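Local coordinates for protein endoribonuclease YbeY (Aquifex aeolicus, PDB 1OZ9) that probably acts as a single-strand-specific, zinc-dependent endoribonuclease in 16S rRNA 3'-end maturation and late-stage 70S ribosome quality control, at residues 88-91 and 92-95; 113-116 and 117-121; 125-128 and 129-133; 134-137 and 138-141. All blocks are in the same frame, centred on the assembly; numbering follows the deposited sequence.

Contact 1: residues 88-91 and 92-95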
loop_
_atom_site.group_PDB
_atom_site.type_symbol
_atom_site.label_atom_id
_atom_site.label_comp_id
_atom_site.label_asym_id
_atom_site.label_seq_id
_atom_site.Cartn_x
_atom_site.Cartn_y
_atom_site.Cartn_z
ATOM N N VAL A 88 2.207 -4.682 1.912
ATOM C CA VAL A 88 2.379 -5.961 1.227
ATOM C C VAL A 88 1.121 -6.203 0.382
ATOM O O VAL A 88 0.009 -6.196 0.932
ATOM C CB VAL A 88 2.499 -7.100 2.262
ATOM C CG1 VAL A 88 2.675 -8.470 1.564
ATOM C CG2 VAL A 88 3.659 -6.828 3.215
ATOM N N ILE A 89 1.308 -6.473 -0.925
ATOM C CA ILE A 89 0.209 -6.643 -1.859
ATOM C C ILE A 89 0.317 -7.995 -2.540
ATOM O O ILE A 89 1.417 -8.413 -2.899
ATOM C CB ILE A 89 0.341 -5.547 -2.934
ATOM C CG1 ILE A 89 -0.016 -4.201 -2.293
ATOM C CG2 ILE A 89 -0.542 -5.877 -4.166
ATOM C CD1 ILE A 89 0.325 -2.972 -3.142
ATOM N N SER A 90 -0.799 -8.676 -2.720
ATOM C CA SER A 90 -0.757 -9.931 -3.445
ATOM C C SER A 90 -1.103 -9.657 -4.897
ATOM O O SER A 90 -2.207 -9.186 -5.220
ATOM C CB SER A 90 -1.770 -10.946 -2.913
ATOM O OG SER A 90 -1.821 -12.062 -3.824
ATOM N N GLN A 91 -0.165 -9.971 -5.774
ATOM C CA GLN A 91 -0.442 -9.878 -7.192
ATOM C C GLN A 91 -1.603 -10.777 -7.601
ATOM O O GLN A 91 -2.385 -10.417 -8.465
ATOM C CB GLN A 91 0.811 -10.241 -8.015
ATOM C CG GLN A 91 0.571 -10.123 -9.500
ATOM C CD GLN A 91 1.802 -10.541 -10.298
ATOM O OE1 GLN A 91 1.873 -11.655 -10.844
ATOM N NE2 GLN A 91 2.755 -9.658 -10.360
ATOM N N ASP A 92 -1.687 -11.967 -7.010
ATOM C CA ASP A 92 -2.740 -12.917 -7.346
ATOM C C ASP A 92 -4.117 -12.313 -7.115
ATOM O O ASP A 92 -5.017 -12.423 -7.954
ATOM C CB ASP A 92 -2.660 -14.155 -6.468
ATOM C CG ASP A 92 -1.444 -15.008 -6.744
ATOM O OD1 ASP A 92 -0.828 -14.891 -7.846
ATOM O OD2 ASP A 92 -1.046 -15.835 -5.895
ATOM N N THR A 93 -4.299 -11.716 -5.946
ATOM C CA THR A 93 -5.588 -11.139 -5.629
ATOM C C THR A 93 -5.810 -9.885 -6.426
ATOM O O THR A 93 -6.909 -9.671 -6.905
ATOM C CB THR A 93 -5.716 -10.876 -4.115
ATOM O OG1 THR A 93 -5.862 -12.138 -3.459
ATOM C CG2 THR A 93 -7.038 -10.141 -3.795
ATOM N N ALA A 94 -4.764 -9.071 -6.582
ATOM C CA ALA A 94 -4.854 -7.848 -7.377
ATOM C C ALA A 94 -5.338 -8.167 -8.805
ATOM O O ALA A 94 -6.169 -7.444 -9.368
ATOM C CB ALA A 94 -3.471 -7.145 -7.419
ATOM N N GLU A 95 -4.827 -9.251 -9.389
ATOM C CA GLU A 95 -5.243 -9.611 -10.757
ATOM C C GLU A 95 -6.736 -9.921 -10.830
ATOM O O GLU A 95 -7.413 -9.503 -11.770
ATOM C CB GLU A 95 -4.435 -10.787 -11.321
ATOM C CG GLU A 95 -3.007 -10.443 -11.739
ATOM C CD GLU A 95 -2.282 -11.668 -12.288
ATOM O OE1 GLU A 95 -2.202 -12.675 -11.540
ATOM O OE2 GLU A 95 -1.831 -11.636 -13.464
#
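Ser90 and Ala94 join the end of strand 81-90 to the first turn of helix 91-101. The chain runs from strand to helix without a gap, and the backbone turns helical at Gln91. Ala94 N donates to Ser90 O at 2.9 Å, and the next bond, Glu95 N to Gln91 O, is also 2.9 Å long. Ser90 is the N-cap. Its side chain points toward the helix and OG accepts from Thr93 N at 3.3 Å, with a nearly straight N-H...O angle of 167°. The torsion that serves this bond sets OG opposite the backbone N and beside the carbonyl carbon (chi1 170°). This is a strand-to-helix junction at the end of strand 81-90, an inner strand that runs parallel to 41-48 and antiparallel to 69-78. Asp50 gathers the polar side chains of the cap: its OD1 bonds with Ser90 OG and Thr93 OG1, and its backbone N bonds with Asp92 OD2. The CB of Asp92 lies 3.5 Å from Ser90 OG. Ala94 sets its methyl CB 3.3 Å from Ser90 O, while CG of Glu95 comes equally close to Gln91 O. On the strand, Ile89 reaches Leu112 and Ile113 of helix 105-120; Ala94 and Glu95 touch Leu105 at the start of that helix.

Contact 2: residues 113-116 and 117-121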
loop_
_atom_site.group_PDB
_atom_site.type_symbol
_atom_site.label_atom_id
_atom_site.label_comp_id
_atom_site.label_asym_id
_atom_site.label_seq_id
_atom_site.Cartn_x
_atom_site.Cartn_y
_atom_site.Cartn_z
ATOM N N ILE A 113 -1.395 0.348 -3.497
ATOM C CA ILE A 113 -0.269 1.028 -2.836
ATOM C C ILE A 113 -0.766 2.228 -2.061
ATOM O O ILE A 113 -0.397 2.437 -0.908
ATOM C CB ILE A 113 0.738 1.496 -3.884
ATOM C CG1 ILE A 113 1.520 0.289 -4.387
ATOM C CG2 ILE A 113 1.727 2.535 -3.292
ATOM C CD1 ILE A 113 2.288 0.562 -5.689
ATOM N N VAL A 114 -1.619 3.023 -2.692
ATOM C CA VAL A 114 -2.185 4.207 -2.017
ATOM C C VAL A 114 -3.008 3.766 -0.828
ATOM O O VAL A 114 -2.874 4.320 0.278
ATOM C CB VAL A 114 -3.023 5.041 -3.012
ATOM C CG1 VAL A 114 -3.724 6.244 -2.330
ATOM C CG2 VAL A 114 -2.084 5.531 -4.138
ATOM N N HIS A 115 -3.840 2.751 -1.031
ATOM C CA HIS A 115 -4.684 2.280 0.065
ATOM C C HIS A 115 -3.789 1.856 1.243
ATOM O O HIS A 115 -4.050 2.208 2.400
ATOM C CB HIS A 115 -5.540 1.115 -0.420
ATOM C CG HIS A 115 -6.605 0.698 0.544
ATOM N ND1 HIS A 115 -7.858 1.280 0.566
ATOM C CD2 HIS A 115 -6.610 -0.253 1.508
ATOM C CE1 HIS A 115 -8.593 0.693 1.495
ATOM N NE2 HIS A 115 -7.856 -0.230 2.090
ATOM N N GLY A 116 -2.725 1.113 0.947
ATOM C CA GLY A 116 -1.822 0.639 1.996
ATOM C C GLY A 116 -1.108 1.768 2.742
ATOM O O GLY A 116 -0.951 1.730 3.971
ATOM N N ILE A 117 -0.682 2.786 1.995
ATOM C CA ILE A 117 0.040 3.899 2.597
ATOM C C ILE A 117 -0.878 4.645 3.538
ATOM O O ILE A 117 -0.463 5.019 4.640
ATOM C CB ILE A 117 0.608 4.837 1.535
ATOM C CG1 ILE A 117 1.748 4.119 0.819
ATOM C CG2 ILE A 117 1.149 6.160 2.174
ATOM C CD1 ILE A 117 2.296 4.866 -0.362
ATOM N N VAL A 118 -2.105 4.899 3.110
ATOM C CA VAL A 118 -3.039 5.623 3.970
ATOM C C VAL A 118 -3.297 4.860 5.282
ATOM O O VAL A 118 -3.371 5.462 6.367
ATOM C CB VAL A 118 -4.379 5.927 3.230
ATOM C CG1 VAL A 118 -5.401 6.626 4.190
ATOM C CG2 VAL A 118 -4.088 6.789 1.965
ATOM N N HIS A 119 -3.406 3.538 5.194
ATOM C CA HIS A 119 -3.559 2.713 6.389
ATOM C C HIS A 119 -2.345 2.890 7.274
ATOM O O HIS A 119 -2.453 2.922 8.504
ATOM C CB HIS A 119 -3.634 1.228 6.042
ATOM C CG HIS A 119 -5.022 0.728 5.850
ATOM N ND1 HIS A 119 -5.868 0.457 6.899
ATOM C CD2 HIS A 119 -5.715 0.453 4.717
ATOM C CE1 HIS A 119 -7.030 0.038 6.425
ATOM N NE2 HIS A 119 -6.959 0.018 5.102
ATOM N N LEU A 120 -1.179 2.960 6.643
ATOM C CA LEU A 120 0.076 3.059 7.397
ATOM C C LEU A 120 0.195 4.362 8.167
ATOM O O LEU A 120 0.916 4.432 9.169
ATOM C CB LEU A 120 1.281 2.989 6.456
ATOM C CG LEU A 120 2.112 1.738 6.296
ATOM C CD1 LEU A 120 3.427 2.118 5.579
ATOM C CD2 LEU A 120 2.418 1.107 7.627
ATOM N N LEU A 121 -0.485 5.397 7.682
ATOM C CA LEU A 121 -0.475 6.679 8.342
ATOM C C LEU A 121 -1.483 6.699 9.486
ATOM O O LEU A 121 -1.679 7.731 10.134
ATOM C CB LEU A 121 -0.771 7.808 7.362
ATOM C CG LEU A 121 0.335 7.906 6.306
ATOM C CD1 LEU A 121 -0.014 9.006 5.333
ATOM C CD2 LEU A 121 1.728 8.132 6.969
#
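His115 and His119 form a one-turn contact within helix 105-120, near the centre of the chain. They are two of the three predicted ligands of the catalytic zinc ion; with His125 they follow the spacing of the metzincin HExxHxxGxxH motif, with Gly116 in place of the glutamate. Their NE2 atoms are 3.2 Å apart. The planes meet at 59° with ring centroids 4.8 Å apart, so the pair is oblique. His115 CD2 lies at the edge of the His119 ring and in its plane, 3.4 Å from His119 CD2. The two rings reach this meeting differently. His115 carries CG on the far side from its backbone N (chi1 -170°), whereas the first torsion of His119, -92°, lies away from the usual staggered values. His119 CD2 also approaches the carbonyl of the first histidine, 3.3 Å from His115 O. The helical bond His119 N to His115 O, 3.2 Å, joins the backbones of the two histidines. Another side of the helix is apolar: Ile113 and Ile117 lie side by side, with Ile113 CG2 3.8 Å from Ile117 CD1. The ND1 of His115 is bonded to Glu139 OE2, a second-shell contact that probably orients the ring. Phe135 of helix 129-147 meets both histidine rings, and Val114 packs on Val142 and Leu146 of the same helix. Ile113 and Ile117 face helix 22-35, while His115 touches Val69 and His119 touches Ser71 of strand 69-78.

Contact 3: residues 125-128 and 129-133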
loop_
_atom_site.group_PDB
_atom_site.type_symbol
_atom_site.label_atom_id
_atom_site.label_comp_id
_atom_site.label_asym_id
_atom_site.label_seq_id
_atom_site.Cartn_x
_atom_site.Cartn_y
_atom_site.Cartn_z
ATOM N N HIS A 125 -10.675 2.541 7.437
ATOM C CA HIS A 125 -12.037 2.806 6.983
ATOM C C HIS A 125 -13.041 1.824 7.556
ATOM O O HIS A 125 -14.243 2.061 7.502
ATOM C CB HIS A 125 -12.093 2.713 5.477
ATOM C CG HIS A 125 -11.674 1.379 4.967
ATOM N ND1 HIS A 125 -10.354 1.044 4.755
ATOM C CD2 HIS A 125 -12.398 0.279 4.660
ATOM C CE1 HIS A 125 -10.285 -0.205 4.329
ATOM N NE2 HIS A 125 -11.511 -0.688 4.255
ATOM N N GLU A 126 -12.552 0.719 8.105
ATOM C CA GLU A 126 -13.455 -0.341 8.573
ATOM C C GLU A 126 -14.378 0.065 9.705
ATOM O O GLU A 126 -15.439 -0.536 9.914
ATOM C CB GLU A 126 -12.676 -1.605 8.933
ATOM C CG GLU A 126 -12.018 -2.228 7.715
ATOM C CD GLU A 126 -11.334 -3.556 8.005
ATOM O OE1 GLU A 126 -10.531 -3.628 8.976
ATOM O OE2 GLU A 126 -11.596 -4.521 7.249
ATOM N N LYS A 127 -13.966 1.081 10.447
ATOM C CA LYS A 127 -14.791 1.588 11.520
ATOM C C LYS A 127 -16.079 2.100 10.916
ATOM O O LYS A 127 -17.167 1.900 11.459
ATOM C CB LYS A 127 -14.076 2.746 12.205
ATOM C CG LYS A 127 -14.874 3.407 13.326
ATOM C CD LYS A 127 -14.731 2.657 14.662
ATOM C CE LYS A 127 -14.904 3.599 15.852
ATOM N NZ LYS A 127 -13.703 4.488 16.048
ATOM N N GLY A 128 -15.957 2.746 9.764
ATOM C CA GLY A 128 -17.099 3.400 9.160
ATOM C C GLY A 128 -17.109 4.830 9.677
ATOM O O GLY A 128 -16.063 5.352 10.074
ATOM N N GLY A 129 -18.281 5.457 9.661
ATOM C CA GLY A 129 -18.453 6.809 10.154
ATOM C C GLY A 129 -17.408 7.817 9.729
ATOM O O GLY A 129 -16.972 7.832 8.580
ATOM N N GLU A 130 -17.020 8.677 10.668
ATOM C CA GLU A 130 -16.001 9.704 10.433
ATOM C C GLU A 130 -14.667 9.173 9.936
ATOM O O GLU A 130 -13.990 9.773 9.080
ATOM C CB GLU A 130 -15.722 10.456 11.725
ATOM C CG GLU A 130 -14.713 11.577 11.549
ATOM C CD GLU A 130 -15.350 12.819 10.951
ATOM O OE1 GLU A 130 -16.608 12.868 10.851
ATOM O OE2 GLU A 130 -14.590 13.747 10.594
ATOM N N GLU A 131 -14.236 8.057 10.488
ATOM C CA GLU A 131 -12.934 7.559 10.073
ATOM C C GLU A 131 -12.904 7.158 8.592
ATOM O O GLU A 131 -11.950 7.466 7.875
ATOM C CB GLU A 131 -12.519 6.431 10.986
ATOM C CG GLU A 131 -12.424 6.910 12.426
ATOM C CD GLU A 131 -12.093 5.794 13.384
ATOM O OE1 GLU A 131 -11.144 5.018 13.093
ATOM O OE2 GLU A 131 -12.792 5.709 14.419
ATOM N N GLU A 132 -13.956 6.500 8.131
ATOM C CA GLU A 132 -14.020 6.082 6.725
ATOM C C GLU A 132 -13.988 7.350 5.896
ATOM O O GLU A 132 -13.266 7.438 4.915
ATOM C CB GLU A 132 -15.313 5.297 6.463
ATOM C CG GLU A 132 -15.581 4.903 5.013
ATOM C CD GLU A 132 -16.965 4.286 4.863
ATOM O OE1 GLU A 132 -17.926 4.781 5.488
ATOM O OE2 GLU A 132 -17.102 3.291 4.141
ATOM N N LYS A 133 -14.757 8.349 6.327
ATOM C CA LYS A 133 -14.803 9.625 5.628
ATOM C C LYS A 133 -13.404 10.183 5.461
ATOM O O LYS A 133 -12.992 10.486 4.359
ATOM C CB LYS A 133 -15.646 10.638 6.384
ATOM C CG LYS A 133 -15.480 12.071 5.891
ATOM C CD LYS A 133 -16.649 12.946 6.377
ATOM C CE LYS A 133 -16.274 14.427 6.406
ATOM N NZ LYS A 133 -17.301 15.213 7.112
#
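His125 and Glu132 meet where the loop after helix 105-120 turns into helix 129-147. His125 O is satisfied within the loop, by Gly128 N at 2.9 Å, which closes a type I beta turn. Gly128 O takes the N-H of Glu132 at 3.1 Å. That bond is straight at the hydrogen (165°), but the donor stands well above the carbonyl plane, 56° out of it. Lys133 N bonds to Gly129 O at 3.2 Å and continues the helical pattern. Asp124, just before the turn, accepts from Glu126 N through OD1. The His125 side chain packs through CB, 4.1 Å from Glu132 CG, while Glu132 CB lies 3.6 Å from His125 O. The CG of Glu126 sits over one face of the His125 ring, toward its rim. Lys127 and Glu131 form a salt bridge at the surface, but NZ and OE2 are modelled too close together, so its detail is doubtful. His125 is the third predicted zinc ligand, and its ring meets those of His115 and His119. The bonds from Gly128 N to His125 O and from Glu132 N to Gly128 O therefore tie this ligand's loop to the start of the helix.

Contact 4: residues 134-137 and 138-141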
loop_
_atom_site.group_PDB
_atom_site.type_symbol
_atom_site.label_atom_id
_atom_site.label_comp_id
_atom_site.label_asym_id
_atom_site.label_seq_id
_atom_site.Cartn_x
_atom_site.Cartn_y
_atom_site.Cartn_z
ATOM N N LYS A 134 -12.670 10.304 6.556
ATOM C CA LYS A 134 -11.320 10.853 6.447
ATOM C C LYS A 134 -10.390 9.952 5.667
ATOM O O LYS A 134 -9.490 10.445 4.990
ATOM C CB LYS A 134 -10.714 11.156 7.818
ATOM C CG LYS A 134 -11.554 12.106 8.677
ATOM C CD LYS A 134 -11.724 13.486 8.036
ATOM C CE LYS A 134 -10.383 14.212 7.865
ATOM N NZ LYS A 134 -10.616 15.700 7.879
ATOM N N PHE A 135 -10.581 8.637 5.759
ATOM C CA PHE A 135 -9.721 7.717 5.027
ATOM C C PHE A 135 -9.902 7.936 3.527
ATOM O O PHE A 135 -8.937 8.081 2.772
ATOM C CB PHE A 135 -10.070 6.261 5.364
ATOM C CG PHE A 135 -9.151 5.254 4.715
ATOM C CD1 PHE A 135 -8.169 4.588 5.461
ATOM C CD2 PHE A 135 -9.261 4.970 3.370
ATOM C CE1 PHE A 135 -7.329 3.653 4.871
ATOM C CE2 PHE A 135 -8.386 4.049 2.763
ATOM C CZ PHE A 135 -7.431 3.397 3.509
ATOM N N ARG A 136 -11.158 7.923 3.104
ATOM C CA ARG A 136 -11.481 8.064 1.694
ATOM C C ARG A 136 -11.108 9.425 1.138
ATOM O O ARG A 136 -10.565 9.485 0.068
ATOM C CB ARG A 136 -12.969 7.787 1.440
ATOM C CG ARG A 136 -13.359 6.316 1.628
ATOM C CD ARG A 136 -12.513 5.269 0.877
ATOM N NE ARG A 136 -13.126 3.942 1.016
ATOM C CZ ARG A 136 -12.523 2.771 0.786
ATOM N NH1 ARG A 136 -11.264 2.724 0.388
ATOM N NH2 ARG A 136 -13.214 1.634 0.953
ATOM N N GLU A 137 -11.404 10.510 1.845
ATOM C CA GLU A 137 -10.932 11.817 1.368
ATOM C C GLU A 137 -9.392 11.807 1.113
ATOM O O GLU A 137 -8.931 12.231 0.054
ATOM C CB GLU A 137 -11.373 12.940 2.319
ATOM C CG GLU A 137 -12.899 13.102 2.386
ATOM C CD GLU A 137 -13.358 14.259 3.259
ATOM O OE1 GLU A 137 -12.558 14.667 4.145
ATOM O OE2 GLU A 137 -14.508 14.756 3.055
ATOM N N LEU A 138 -8.601 11.245 2.031
ATOM C CA LEU A 138 -7.142 11.232 1.840
ATOM C C LEU A 138 -6.709 10.345 0.674
ATOM O O LEU A 138 -5.846 10.689 -0.135
ATOM C CB LEU A 138 -6.428 10.783 3.120
ATOM C CG LEU A 138 -4.938 11.101 3.111
ATOM C CD1 LEU A 138 -4.798 12.616 2.922
ATOM C CD2 LEU A 138 -4.302 10.671 4.422
ATOM N N GLU A 139 -7.331 9.182 0.569
ATOM C CA GLU A 139 -7.025 8.272 -0.501
ATOM C C GLU A 139 -7.375 8.896 -1.871
ATOM O O GLU A 139 -6.592 8.822 -2.832
ATOM C CB GLU A 139 -7.832 7.009 -0.247
ATOM C CG GLU A 139 -7.666 5.921 -1.275
ATOM C CD GLU A 139 -8.449 4.682 -0.896
ATOM O OE1 GLU A 139 -9.627 4.830 -0.504
ATOM O OE2 GLU A 139 -7.894 3.569 -0.992
ATOM N N ASN A 140 -8.570 9.489 -1.947
ATOM C CA ASN A 140 -8.998 10.181 -3.157
ATOM C C ASN A 140 -8.043 11.326 -3.528
ATOM O O ASN A 140 -7.615 11.433 -4.671
ATOM C CB ASN A 140 -10.437 10.654 -3.005
ATOM C CG ASN A 140 -11.417 9.526 -3.225
ATOM O OD1 ASN A 140 -11.021 8.451 -3.633
ATOM N ND2 ASN A 140 -12.685 9.762 -2.968
ATOM N N TYR A 141 -7.668 12.139 -2.545
ATOM C CA TYR A 141 -6.684 13.199 -2.799
ATOM C C TYR A 141 -5.383 12.648 -3.398
ATOM O O TYR A 141 -4.876 13.183 -4.379
ATOM C CB TYR A 141 -6.384 13.972 -1.517
ATOM C CG TYR A 141 -5.302 15.043 -1.642
ATOM C CD1 TYR A 141 -5.610 16.307 -2.134
ATOM C CD2 TYR A 141 -3.983 14.786 -1.271
ATOM C CE1 TYR A 141 -4.644 17.290 -2.248
ATOM C CE2 TYR A 141 -2.998 15.782 -1.374
ATOM C CZ TYR A 141 -3.341 17.024 -1.865
ATOM O OH TYR A 141 -2.394 18.029 -1.989
#
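Phe135 and Arg136 both present an edge to the carboxylate of Glu139, one helical turn on in helix 129-147. This helix packs against the zinc-ligand helix 105-120 of the metalloproteinase-type fold. Glu139 OE1 lies in the plane of the Phe135 ring, 3.6 Å from CE2, and the ring and carboxylate planes are 85° apart. The Arg136 guanidinium is instead nearly coplanar with the carboxylate, at 7°. Its NH1 donates to Glu139 OE1 at 2.8 Å in a salt bridge, and the oxygen uses its syn lone pair. The Arg136 chain bends at chi2 (-51°) and lies alongside the extended glutamate, pointing the same way. The other carboxylate oxygen, OE2, is hydrogen-bonded to His115 ND1. Glu139 is buried, and each of its carboxylate oxygens has a hydrogen-bonding partner; the two bonds fix the orientation of the group. Phe135 also meets His119 and His125 edge-to-face, and its side chain touches Val118. Along the backbone, Glu139 N bonds to Phe135 O at 2.9 Å, in the carbonyl plane. Leu138 turns to the loops, packing on Leu36 and Tyr123. Next to the salt bridge, Arg136 CD comes to 3.2 Å from Glu139 OE1.

Overall arrangement
Contacts 2, 3 and 4 converge on the predicted zinc site; contact 1 is farther off, the Ala94 side chain about 11 Å from that of His115. Contact 2 supplies two histidines and contact 3 the third: His125 CE1 lies 3.3 Å from His115 NE2 and 3.4 Å from His119 NE2. Contact 4 adds the second shell, with Glu139 OE2 2.8 Å from His115 ND1 and Phe135 CE1 3.6 Å from His119 CD2. Contacts 3 and 4 share helix 129-147, their centres about 11 Å apart. Of the other three, contact 1 touches contact 2 alone, through Ile89 CD1 and Ile113 CG1 at 3.7 Å, so strand 81-90 packs against the helix that carries two predicted ligands.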